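Local coordinates for protein-glutaminase (Chryseobacterium proteolyticum, PDB 2ZK9) that probably deamidates glutamine side chains in proteins, hydrolysing the amide to leave glutamate and release ammonia, at residues A[65-71]-A[117-123]; A[36-40]-A[77-81]; A[73-78]-A[170-174]. All blocks are in the same frame, centred on the assembly; numbering follows the deposited sequence.

Contact 1. Residues A[65-71]-A[117-123]; sequences VYGNLKA and WRNACVN
V65 places its two methyl groups on different neighbours of the 117-123 segment. CG1, lodged between the backbone N and the carbonyl carbon (chi1 58°), meets the indole of W117 obliquely, CG1 to CH2 3.7 Å. The same methyl also rests on the sulfur of C121, CG1 to SG 3.9 Å. CG2 instead touches the aliphatic part of R118, 4.0 Å from its CD. Beyond the corner at G67 and N68, L69 continues this apolar seam, its CD2 lying 3.9 Å from V122 CG1, and its CB is 3.2 Å from the carbonyl oxygen of C121. An alanine in place of V65 removes both methyl groups, and would probably leave a gap between the W117 ring, the C121 sulfur and the R118 chain.

K70 carries the polar part through its backbone: its N donates to C121 O at 2.8 Å, and its O accepts from N123 N at 2.9 Å in a nearly straight bond (174°). This single beta bridge between K70 and V122 ties the chain leaving helix 114-120 to strand 69-72.

Further out, R118 is fixed by a salt bridge to D114, a hydrogen bond to Q63 and a cation-pi contact with Y134, while W117 NE1 bonds D103. The ammonium of K70 leads away, to the carbonyl oxygens of C126 and S128. Main-chain bonds thus set the alignment at K70, whereas apolar contacts to W117, R118 and C121 join V65 to the end of the helix; the charged ends of K70 and R118 are satisfied by third parties, leaving their aliphatic parts to pack.

Contact 2. Residues A[36-40]-A[77-81]; sequences RYPVD and CVAWS
W80 and P38 make the one direct hydrogen bond of this contact. The indole NE1 donates to P38 O at 2.8 Å, meeting the oxygen nearly along the C=O axis (163°) and keeping it in the plane of the ring, although the N-H...O angle is 147°, so the bond is not straight. V39 O sits at the same ring edge. This is the close-packed side. The proline CB comes to 4.2 Å from W80 CZ2, at the rim of the same ring, and P38 CG meets V78 CG1 at 4.1 Å, the two side chains crossing at about a right angle. V78 CG1 points at the loop because it stands anti to its own carbonyl carbon (chi1 -68°), and there it also touches V39 CG2 at 4.0 Å; the other methyl, CG2, lies over one face of the W80 ring toward its rim.

At the V39 carbonyl the fit is looser. Here a water donates to V39 O at 2.8 Å and to A79 O at 2.9 Å, bridging two carbonyls that have no direct bond to each other.

The W80 ring also stacks on H83, and its side chain is about 5 Å from a bound sodium ion. The contact joins the loop that precedes helix 42-55 to strand 77-80, the second strand of a hairpin. With its N-H spent on a loop carbonyl and V78 and H83 against it, the indole is likely to have little freedom to turn.

Contact 3. Residues A[73-78]-A[170-174]; sequences TGTCCV and SGCSP
C76 and C172 are joined covalently, SG to SG 2.1 Å, in a disulfide with a right-handed twist (chi3 81°). The two sulfurs leave their backbones differently: that of C76 sits between its backbone N and carbonyl carbon, whereas that of C172 is turned anti to its carbonyl carbon, beside the N. Each CB points at the opposite segment, so the sulfurs meet between the two.

Apolar contacts gather round the bridge on the C172 side. V78 CG1, the methyl that also meets the 36-40 loop, lies 3.7 Å from the C172 sulfur, and T73 CG2 reaches the same sulfur from farther off, at 4.1 Å.

Strands 69-72 and 77-80 form a beta-hairpin, and residues 73-76 are the turn between them. The bridge therefore staples the end of the hairpin turn, just before strand 77-80, to the loop that follows helix 157-165, between residues far apart in the chain. Next to C76, C77 turns its side chain away from this loop and makes a second disulfide, with C126.

Hydrogen bonding shapes each partner but does not join them directly. T73 OG1 accepts from the backbone N of both T75 and C76, 3.1 Å each, an ST turn and ST motif that share one oxygen, while T73 N bonds C76 O across the turn. At G74 a CB would be jammed against the preceding carbonyl oxygen; at G171 the positive phi by itself favours glycine.

Between the segments a water donates to C172 O at 2.8 Å and, at a longer 3.3 Å, to C77 O. The CB of C172 makes a van der Waals contact with the same strand carbonyl, 3.5 Å from C77 O. The 170-174 loop is also held by P174 O, which accepts from Y37 OH, and by G171, which pairs through its backbone with R36.

In the fold
The hairpin of strands 69-72 and 77-80 runs through all three contacts. Contact 1 holds its first strand and contact 2 its second, joined by backbone bonds from A71 to V78 and from L69 to W80; contact 3 takes the turn and shares C77 and V78 with contact 2. Contact 2 is buried and combines an indole-to-carbonyl bond with apolar packing, contact 1 is partly buried and mixes a beta bridge with apolar packing against a helix, and contact 3, at the surface, relies on a covalent bond. The loops of contacts 2 and 3, 36-40 and 170-174, also meet each other directly.

Contact 1. Residues A[65-71]-A[117-123]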
ATOM      1  N   VAL A  65       7.708  -4.439   4.998  1.00  9.04           N
ATOM      2  CA  VAL A  65       7.892  -5.008   6.324  1.00  9.21           C
ATOM      3  C   VAL A  65       7.712  -6.509   6.200  1.00  8.90           C
ATOM      4  O   VAL A  65       6.869  -6.960   5.421  1.00  9.69           O
ATOM      5  CB  VAL A  65       6.909  -4.343   7.340  1.00  9.99           C
ATOM      6  CG1 VAL A  65       5.456  -4.484   6.978  1.00 10.83           C
ATOM      7  CG2 VAL A  65       7.149  -4.897   8.739  1.00 11.29           C
ATOM      8  N   TYR A  66       8.489  -7.265   6.931  1.00  9.94           N
ATOM      9  CA  TYR A  66       8.567  -8.691   6.827  1.00 10.38           C
ATOM     10  C   TYR A  66       8.448  -9.348   8.208  1.00 10.22           C
ATOM     11  O   TYR A  66       8.920  -8.772   9.164  1.00 11.66           O
ATOM     12  CB  TYR A  66       9.920  -9.137   6.239  1.00 10.93           C
ATOM     13  CG  TYR A  66      10.296  -8.447   4.949  1.00 10.38           C
ATOM     14  CD1 TYR A  66       9.982  -8.981   3.722  1.00 11.12           C
ATOM     15  CD2 TYR A  66      10.966  -7.240   4.981  1.00 10.81           C
ATOM     16  CE1 TYR A  66      10.330  -8.327   2.529  1.00 11.39           C
ATOM     17  CE2 TYR A  66      11.306  -6.605   3.815  1.00 10.63           C
ATOM     18  CZ  TYR A  66      10.991  -7.142   2.591  1.00 10.86           C
ATOM     19  OH  TYR A  66      11.403  -6.463   1.452  1.00 11.62           O
ATOM     20  N   GLY A  67       7.818 -10.523   8.272  1.00 10.55           N
ATOM     21  CA  GLY A  67       7.759 -11.207   9.541  1.00 12.15           C
ATOM     22  C   GLY A  67       6.636 -12.170   9.626  1.00 10.87           C
ATOM     23  O   GLY A  67       6.099 -12.593   8.617  1.00 12.03           O
ATOM     24  N   ASN A  68       6.268 -12.476  10.861  1.00 11.29           N
ATOM     25  CA  ASN A  68       5.051 -13.217  11.176  1.00 11.01           C
ATOM     26  C   ASN A  68       3.961 -12.154  11.337  1.00 10.05           C
ATOM     27  O   ASN A  68       3.670 -11.714  12.446  1.00 11.01           O
ATOM     28  CB  ASN A  68       5.240 -14.010  12.457  1.00 11.98           C
ATOM     29  CG  ASN A  68       3.996 -14.753  12.869  1.00 12.45           C
ATOM     30  OD1 ASN A  68       3.158 -15.078  12.036  1.00 14.77           O
ATOM     31  ND2 ASN A  68       3.845 -14.990  14.142  1.00 14.74           N
ATOM     32  N   LEU A  69       3.434 -11.658  10.224  1.00  9.38           N
ATOM     33  CA  LEU A  69       2.564 -10.475  10.246  1.00  9.24           C
ATOM     34  C   LEU A  69       1.109 -10.905  10.348  1.00  9.07           C
ATOM     35  O   LEU A  69       0.684 -11.913   9.826  1.00  9.72           O
ATOM     36  CB  LEU A  69       2.780  -9.635   8.988  1.00  9.13           C
ATOM     37  CG  LEU A  69       4.210  -9.246   8.691  1.00  9.73           C
ATOM     38  CD1 LEU A  69       4.230  -8.340   7.457  1.00 10.36           C
ATOM     39  CD2 LEU A  69       4.898  -8.560   9.874  1.00 10.94           C
ATOM     40  N   LYS A  70       0.334 -10.054  11.035  1.00  9.41           N
ATOM     41  CA  LYS A  70      -1.080 -10.251  11.289  1.00  9.53           C
ATOM     42  C   LYS A  70      -1.760  -8.888  11.254  1.00  9.23           C
ATOM     43  O   LYS A  70      -1.266  -7.958  11.879  1.00 10.31           O
ATOM     44  CB  LYS A  70      -1.285 -10.853  12.699  1.00 11.01           C
ATOM     45  CG  LYS A  70      -0.652 -12.155  13.001  1.00 12.06           C
ATOM     46  CD  LYS A  70      -1.202 -13.293  12.262  1.00 12.41           C
ATOM     47  CE  LYS A  70      -0.621 -14.677  12.683  1.00 13.47           C
ATOM     48  NZ  LYS A  70      -0.897 -14.940  14.152  1.00 14.94           N
ATOM     49  N   ALA A  71      -2.920  -8.802  10.582  1.00  9.40           N
ATOM     50  CA  ALA A  71      -3.653  -7.552  10.507  1.00  9.62           C
ATOM     51  C   ALA A  71      -5.137  -7.837  10.579  1.00  9.86           C
ATOM     52  O   ALA A  71      -5.620  -8.872  10.128  1.00 10.55           O
ATOM     53  CB  ALA A  71      -3.310  -6.805   9.247  1.00 11.20           C
ATOM     54  N   TRP A 117       2.166   2.191  11.409  1.00 10.30           N
ATOM     55  CA  TRP A 117       1.850   1.265  10.336  1.00  9.64           C
ATOM     56  C   TRP A 117       2.411  -0.135  10.591  1.00  9.18           C
ATOM     57  O   TRP A 117       1.705  -1.132  10.471  1.00 10.16           O
ATOM     58  CB  TRP A 117       2.323   1.840   9.021  1.00 10.11           C
ATOM     59  CG  TRP A 117       2.072   0.969   7.830  1.00  9.29           C
ATOM     60  CD1 TRP A 117       0.883   0.702   7.214  1.00  9.19           C
ATOM     61  CD2 TRP A 117       3.076   0.270   7.108  1.00  8.75           C
ATOM     62  NE1 TRP A 117       1.091  -0.119   6.142  1.00  9.25           N
ATOM     63  CE2 TRP A 117       2.421  -0.417   6.039  1.00  8.82           C
ATOM     64  CE3 TRP A 117       4.459   0.138   7.211  1.00  9.69           C
ATOM     65  CZ2 TRP A 117       3.110  -1.189   5.134  1.00  9.50           C
ATOM     66  CZ3 TRP A 117       5.143  -0.635   6.322  1.00  9.87           C
ATOM     67  CH2 TRP A 117       4.489  -1.302   5.278  1.00  9.71           C
ATOM     68  N   ARG A 118       3.703  -0.184  10.896  1.00  9.80           N
ATOM     69  CA  ARG A 118       4.290  -1.511  11.147  1.00 10.24           C
ATOM     70  C   ARG A 118       3.610  -2.196  12.316  1.00 10.58           C
ATOM     71  O   ARG A 118       3.405  -3.405  12.326  1.00 11.37           O
ATOM     72  CB  ARG A 118       5.780  -1.414  11.377  1.00 10.40           C
ATOM     73  CG  ARG A 118       6.548  -1.027  10.087  1.00 10.55           C
ATOM     74  CD  ARG A 118       8.060  -1.284  10.219  1.00 11.77           C
ATOM     75  NE  ARG A 118       8.682  -0.579  11.327  1.00 12.45           N
ATOM     76  CZ  ARG A 118       9.088   0.669  11.261  1.00 12.68           C
ATOM     77  NH1 ARG A 118       8.966   1.406  10.175  1.00 11.93           N
ATOM     78  NH2 ARG A 118       9.650   1.219  12.365  1.00 16.07           N
ATOM     79  N   ASN A 119       3.249  -1.403  13.354  1.00 11.59           N
ATOM     80  CA  ASN A 119       2.546  -2.026  14.494  1.00 11.93           C
ATOM     81  C   ASN A 119       1.187  -2.597  14.080  1.00 11.12           C
ATOM     82  O   ASN A 119       0.813  -3.645  14.642  1.00 12.34           O
ATOM     83  CB  ASN A 119       2.447  -0.980  15.605  1.00 14.43           C
ATOM     84  CG  ASN A 119       1.814  -1.569  16.845  1.00 14.55           C
ATOM     85  OD1 ASN A 119       0.677  -1.190  17.148  1.00 18.26           O
ATOM     86  ND2 ASN A 119       2.473  -2.461  17.526  1.00 16.31           N
ATOM     87  N   ALA A 120       0.479  -1.993  13.125  1.00 10.90           N
ATOM     88  CA  ALA A 120      -0.759  -2.563  12.628  1.00 10.90           C
ATOM     89  C   ALA A 120      -0.557  -3.820  11.835  1.00  9.58           C
ATOM     90  O   ALA A 120      -1.532  -4.550  11.588  1.00 10.75           O
ATOM     91  CB  ALA A 120      -1.513  -1.536  11.800  1.00 13.02           C
ATOM     92  N   CYS A 121       0.681  -4.096  11.401  1.00  9.14           N
ATOM     93  CA  CYS A 121       1.024  -5.344  10.728  1.00  9.17           C
ATOM     94  C   CYS A 121       1.388  -6.465  11.677  1.00  9.36           C
ATOM     95  O   CYS A 121       1.682  -7.568  11.223  1.00 10.22           O
ATOM     96  CB  CYS A 121       2.189  -5.082   9.763  1.00 10.17           C
ATOM     97  SG  CYS A 121       1.819  -3.946   8.421  1.00 10.22           S
ATOM     98  N   VAL A 122       1.378  -6.185  12.982  1.00  9.73           N
ATOM     99  CA  VAL A 122       1.631  -7.189  14.005  1.00  9.79           C
ATOM    100  C   VAL A 122       0.527  -7.071  15.056  1.00  9.49           C
ATOM    101  O   VAL A 122       0.767  -6.921  16.255  1.00 11.24           O
ATOM    102  CB  VAL A 122       3.049  -7.106  14.573  1.00 11.88           C
ATOM    103  CG1 VAL A 122       4.021  -7.677  13.520  1.00 12.73           C
ATOM    104  CG2 VAL A 122       3.439  -5.706  15.021  1.00 12.94           C
ATOM    105  N   ASN A 123      -0.719  -7.174  14.602  1.00  9.55           N
ATOM    106  CA  ASN A 123      -1.903  -6.952  15.412  1.00  9.55           C
ATOM    107  C   ASN A 123      -2.220  -8.231  16.191  1.00  9.43           C
ATOM    108  O   ASN A 123      -2.700  -9.201  15.604  1.00  9.71           O
ATOM    109  CB  ASN A 123      -3.046  -6.516  14.498  1.00 10.39           C
ATOM    110  CG  ASN A 123      -4.263  -6.109  15.272  1.00 10.90           C
ATOM    111  OD1 ASN A 123      -4.518  -6.563  16.371  1.00 11.35           O
ATOM    112  ND2 ASN A 123      -5.034  -5.232  14.636  1.00 12.14           N
TER

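Contact 2. Residues A[36-40]-A[77-81]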
ATOM      1  N   ARG A  36     -10.190  -2.989   0.399  1.00  8.69           N
ATOM      2  CA  ARG A  36     -11.097  -3.800   1.215  1.00  8.98           C
ATOM      3  C   ARG A  36     -10.777  -5.282   1.201  1.00  8.85           C
ATOM      4  O   ARG A  36     -11.453  -6.011   1.942  1.00  9.77           O
ATOM      5  CB  ARG A  36     -12.528  -3.583   0.717  1.00  9.73           C
ATOM      6  CG  ARG A  36     -12.797  -4.038  -0.702  1.00  9.92           C
ATOM      7  CD  ARG A  36     -14.178  -3.734  -1.160  1.00 10.76           C
ATOM      8  NE  ARG A  36     -14.409  -4.234  -2.503  1.00 11.13           N
ATOM      9  CZ  ARG A  36     -15.536  -4.171  -3.166  1.00 13.10           C
ATOM     10  NH1 ARG A  36     -16.579  -3.583  -2.595  1.00 14.25           N
ATOM     11  NH2 ARG A  36     -15.607  -4.646  -4.387  1.00 15.21           N
ATOM     12  N   TYR A  37      -9.837  -5.723   0.386  1.00  8.65           N
ATOM     13  CA  TYR A  37      -9.423  -7.111   0.291  1.00  8.41           C
ATOM     14  C   TYR A  37      -7.973  -7.230   0.692  1.00  8.09           C
ATOM     15  O   TYR A  37      -7.078  -7.227  -0.139  1.00  9.37           O
ATOM     16  CB  TYR A  37      -9.622  -7.627  -1.139  1.00  9.09           C
ATOM     17  CG  TYR A  37      -9.320  -9.106  -1.286  1.00  8.69           C
ATOM     18  CD1 TYR A  37      -9.984 -10.051  -0.559  1.00  9.38           C
ATOM     19  CD2 TYR A  37      -8.356  -9.525  -2.207  1.00  9.46           C
ATOM     20  CE1 TYR A  37      -9.694 -11.413  -0.728  1.00  9.91           C
ATOM     21  CE2 TYR A  37      -8.089 -10.863  -2.353  1.00 10.05           C
ATOM     22  CZ  TYR A  37      -8.729 -11.818  -1.639  1.00 10.18           C
ATOM     23  OH  TYR A  37      -8.434 -13.147  -1.856  1.00 12.18           O
ATOM     24  N   PRO A  38      -7.708  -7.344   2.002  1.00  9.14           N
ATOM     25  CA  PRO A  38      -6.326  -7.355   2.472  1.00  9.98           C
ATOM     26  C   PRO A  38      -5.616  -8.679   2.372  1.00  9.74           C
ATOM     27  O   PRO A  38      -4.441  -8.746   2.763  1.00 10.90           O
ATOM     28  CB  PRO A  38      -6.429  -6.880   3.932  1.00 12.24           C
ATOM     29  CG  PRO A  38      -7.757  -7.432   4.320  1.00 12.85           C
ATOM     30  CD  PRO A  38      -8.658  -7.170   3.116  1.00 10.45           C
ATOM     31  N   VAL A  39      -6.246  -9.728   1.882  1.00  9.82           N
ATOM     32  CA  VAL A  39      -5.613 -11.030   1.825  1.00  9.50           C
ATOM     33  C   VAL A  39      -4.312 -10.993   1.030  1.00 10.20           C
ATOM     34  O   VAL A  39      -3.343 -11.628   1.442  1.00 12.29           O
ATOM     35  CB  VAL A  39      -6.590 -12.059   1.229  1.00  9.61           C
ATOM     36  CG1 VAL A  39      -5.933 -13.416   0.995  1.00 11.24           C
ATOM     37  CG2 VAL A  39      -7.827 -12.252   2.109  1.00 10.35           C
ATOM     38  N   ASP A  40      -4.303 -10.303  -0.112  0.68  9.26           N
ATOM     39  CA  ASP A  40      -3.126 -10.291  -0.940  0.68  9.22           C
ATOM     40  C   ASP A  40      -3.253  -9.088  -1.868  0.68  8.50           C
ATOM     41  O   ASP A  40      -4.213  -8.355  -1.807  0.68  8.65           O
ATOM     42  CB  ASP A  40      -2.973 -11.613  -1.674  0.68 10.83           C
ATOM     43  CG  ASP A  40      -1.573 -12.083  -1.974  0.68 12.51           C
ATOM     44  OD1 ASP A  40      -1.352 -13.306  -1.980  0.68 16.30           O
ATOM     45  OD2 ASP A  40      -0.679 -11.237  -2.254  0.68 14.33           O
ATOM     46  N   CYS A  77      -9.307 -11.276  10.320  1.00 12.13           N
ATOM     47  CA  CYS A  77      -7.861 -11.286  10.352  1.00 12.12           C
ATOM     48  C   CYS A  77      -7.289 -11.860   9.096  1.00 11.00           C
ATOM     49  O   CYS A  77      -7.818 -12.830   8.523  1.00 12.42           O
ATOM     50  CB  CYS A  77      -7.365 -12.157  11.516  1.00 14.66           C
ATOM     51  SG  CYS A  77      -7.762 -11.582  13.135  1.00 16.78           S
ATOM     52  N   VAL A  78      -6.118 -11.299   8.725  1.00 10.65           N
ATOM     53  CA  VAL A  78      -5.276 -11.905   7.699  1.00 10.50           C
ATOM     54  C   VAL A  78      -3.873 -12.094   8.276  1.00 10.55           C
ATOM     55  O   VAL A  78      -3.432 -11.413   9.212  1.00 11.67           O
ATOM     56  CB  VAL A  78      -5.202 -11.041   6.429  1.00 12.26           C
ATOM     57  CG1 VAL A  78      -6.567 -11.032   5.754  1.00 14.59           C
ATOM     58  CG2 VAL A  78      -4.647  -9.656   6.760  1.00 13.09           C
ATOM     59  N   ALA A  79      -3.168 -13.051   7.707  1.00 11.68           N
ATOM     60  CA  ALA A  79      -1.778 -13.336   8.032  1.00 11.25           C
ATOM     61  C   ALA A  79      -0.966 -13.128   6.769  1.00 11.31           C
ATOM     62  O   ALA A  79      -1.358 -13.540   5.675  1.00 12.49           O
ATOM     63  CB  ALA A  79      -1.628 -14.742   8.538  1.00 13.85           C
ATOM     64  N   TRP A  80       0.203 -12.526   6.966  1.00 10.55           N
ATOM     65  CA  TRP A  80       1.116 -12.189   5.890  1.00 10.74           C
ATOM     66  C   TRP A  80       2.547 -12.536   6.243  1.00 10.12           C
ATOM     67  O   TRP A  80       2.905 -12.487   7.403  1.00 11.34           O
ATOM     68  CB  TRP A  80       1.030 -10.701   5.676  1.00 12.43           C
ATOM     69  CG  TRP A  80      -0.196 -10.069   5.173  1.00 11.69           C
ATOM     70  CD1 TRP A  80      -1.127 -10.527   4.270  1.00 11.54           C
ATOM     71  CD2 TRP A  80      -0.593  -8.748   5.588  1.00  9.99           C
ATOM     72  NE1 TRP A  80      -2.072  -9.548   4.102  1.00 11.33           N
ATOM     73  CE2 TRP A  80      -1.759  -8.446   4.876  1.00 10.60           C
ATOM     74  CE3 TRP A  80      -0.066  -7.770   6.449  1.00 11.47           C
ATOM     75  CZ2 TRP A  80      -2.390  -7.234   5.025  1.00 12.02           C
ATOM     76  CZ3 TRP A  80      -0.710  -6.560   6.570  1.00 10.64           C
ATOM     77  CH2 TRP A  80      -1.841  -6.316   5.840  1.00 11.29           C
ATOM     78  N   SER A  81       3.372 -12.782   5.216  1.00 10.41           N
ATOM     79  CA  SER A  81       4.805 -12.865   5.394  1.00 11.50           C
ATOM     80  C   SER A  81       5.462 -11.521   5.131  1.00 10.03           C
ATOM     81  O   SER A  81       6.611 -11.309   5.593  1.00 10.88           O
ATOM     82  CB  SER A  81       5.401 -13.922   4.497  1.00 14.78           C
ATOM     83  OG  SER A  81       5.126 -13.688   3.141  1.00 21.57           O
TER
HETATM   84  O   HOH W   1      -3.220 -13.490   3.494  1.00 15.91           O

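Contact 3. Residues A[73-78]-A[170-174]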
ATOM      1  N   THR A  73      -9.177  -6.190   9.857  1.00 12.70           N
ATOM      2  CA  THR A  73      -9.987  -5.167   9.253  1.00 13.13           C
ATOM      3  C   THR A  73     -10.988  -4.564  10.238  1.00 13.03           C
ATOM      4  O   THR A  73     -11.751  -3.666   9.841  1.00 14.92           O
ATOM      5  CB  THR A  73     -10.785  -5.795   8.109  1.00 13.23           C
ATOM      6  OG1 THR A  73     -11.695  -6.765   8.688  1.00 13.93           O
ATOM      7  CG2 THR A  73      -9.892  -6.482   7.072  1.00 17.27           C
ATOM      8  N   GLY A  74     -11.113  -5.132  11.436  1.00 12.52           N
ATOM      9  CA  GLY A  74     -12.233  -4.808  12.273  1.00 12.48           C
ATOM     10  C   GLY A  74     -13.321  -5.869  12.289  1.00 13.82           C
ATOM     11  O   GLY A  74     -14.110  -5.950  13.201  1.00 14.72           O
ATOM     12  N   THR A  75     -13.339  -6.784  11.330  0.58 15.57           N
ATOM     13  CA  THR A  75     -14.196  -7.979  11.517  0.58 15.45           C
ATOM     14  C   THR A  75     -13.459  -9.274  11.189  0.58 15.78           C
ATOM     15  O   THR A  75     -13.925 -10.340  11.595  0.58 17.65           O
ATOM     16  CB  THR A  75     -15.457  -7.849  10.648  0.58 17.10           C
ATOM     17  OG1 THR A  75     -16.270  -8.967  10.973  0.58 21.79           O
ATOM     18  CG2 THR A  75     -15.017  -7.921   9.190  0.58 24.33           C
ATOM     19  N   CYS A  76     -12.286  -9.238  10.499  1.00 13.81           N
ATOM     20  CA  CYS A  76     -11.555 -10.481  10.269  1.00 13.19           C
ATOM     21  C   CYS A  76     -10.082 -10.213  10.199  1.00 11.63           C
ATOM     22  O   CYS A  76      -9.637  -9.098  10.066  1.00 12.63           O
ATOM     23  CB  CYS A  76     -12.072 -11.153   9.009  1.00 13.31           C
ATOM     24  SG  CYS A  76     -11.952 -10.175   7.516  1.00 14.82           S
ATOM     25  N   CYS A  77      -9.307 -11.276  10.320  1.00 12.13           N
ATOM     26  CA  CYS A  77      -7.861 -11.286  10.352  1.00 12.12           C
ATOM     27  C   CYS A  77      -7.289 -11.860   9.096  1.00 11.00           C
ATOM     28  O   CYS A  77      -7.818 -12.830   8.523  1.00 12.42           O
ATOM     29  CB  CYS A  77      -7.365 -12.157  11.516  1.00 14.66           C
ATOM     30  SG  CYS A  77      -7.762 -11.582  13.135  1.00 16.78           S
ATOM     31  N   VAL A  78      -6.118 -11.299   8.725  1.00 10.65           N
ATOM     32  CA  VAL A  78      -5.276 -11.905   7.699  1.00 10.50           C
ATOM     33  C   VAL A  78      -3.873 -12.094   8.276  1.00 10.55           C
ATOM     34  O   VAL A  78      -3.432 -11.413   9.212  1.00 11.67           O
ATOM     35  CB  VAL A  78      -5.202 -11.041   6.429  1.00 12.26           C
ATOM     36  CG1 VAL A  78      -6.567 -11.032   5.754  1.00 14.59           C
ATOM     37  CG2 VAL A  78      -4.647  -9.656   6.760  1.00 13.09           C
ATOM     38  N   SER A 170     -13.610  -8.970  -1.171  1.00 10.98           N
ATOM     39  CA  SER A 170     -13.629  -8.153   0.034  0.55 10.68           C
ATOM     40  C   SER A 170     -13.453  -9.020   1.246  1.00 10.46           C
ATOM     41  O   SER A 170     -13.888 -10.144   1.286  1.00 14.01           O
ATOM     42  CB  SER A 170     -14.949  -7.400   0.116  0.55 11.82           C
ATOM     43  OG  SER A 170     -14.922  -6.423   1.134  0.55 15.02           O
ATOM     44  N   GLY A 171     -12.873  -8.444   2.310  1.00 10.45           N
ATOM     45  CA  GLY A 171     -12.683  -9.152   3.545  1.00 10.91           C
ATOM     46  C   GLY A 171     -11.498 -10.110   3.515  1.00  9.73           C
ATOM     47  O   GLY A 171     -10.528  -9.888   2.792  1.00 11.51           O
ATOM     48  N   CYS A 172     -11.592 -11.162   4.322  1.00 10.27           N
ATOM     49  CA  CYS A 172     -10.477 -12.042   4.568  1.00 11.50           C
ATOM     50  C   CYS A 172     -10.639 -13.396   3.908  1.00 11.88           C
ATOM     51  O   CYS A 172      -9.871 -14.300   4.210  1.00 14.06           O
ATOM     52  CB  CYS A 172     -10.208 -12.188   6.070  1.00 12.54           C
ATOM     53  SG  CYS A 172     -10.018 -10.571   6.902  1.00 14.12           S
ATOM     54  N   SER A 173     -11.591 -13.515   3.017  1.00 11.88           N
ATOM     55  CA  SER A 173     -11.863 -14.676   2.195  0.54 12.70           C
ATOM     56  C   SER A 173     -12.146 -14.198   0.790  1.00 11.92           C
ATOM     57  O   SER A 173     -12.738 -13.137   0.624  1.00 12.75           O
ATOM     58  CB  SER A 173     -13.047 -15.455   2.766  0.54 15.57           C
ATOM     59  OG  SER A 173     -12.803 -15.942   4.085  0.54 18.41           O
ATOM     60  N   PRO A 174     -11.783 -14.931  -0.246  1.00 12.61           N
ATOM     61  CA  PRO A 174     -11.053 -16.195  -0.165  1.00 13.56           C
ATOM     62  C   PRO A 174      -9.599 -16.022   0.254  1.00 13.22           C
ATOM     63  O   PRO A 174      -8.970 -15.019  -0.012  1.00 13.62           O
ATOM     64  CB  PRO A 174     -11.144 -16.730  -1.601  1.00 15.96           C
ATOM     65  CG  PRO A 174     -11.215 -15.506  -2.436  1.00 17.08           C
ATOM     66  CD  PRO A 174     -12.070 -14.564  -1.629  1.00 14.20           C
TER
HETATM   67  O   HOH W   2      -7.539 -14.607   5.769  1.00 22.94           O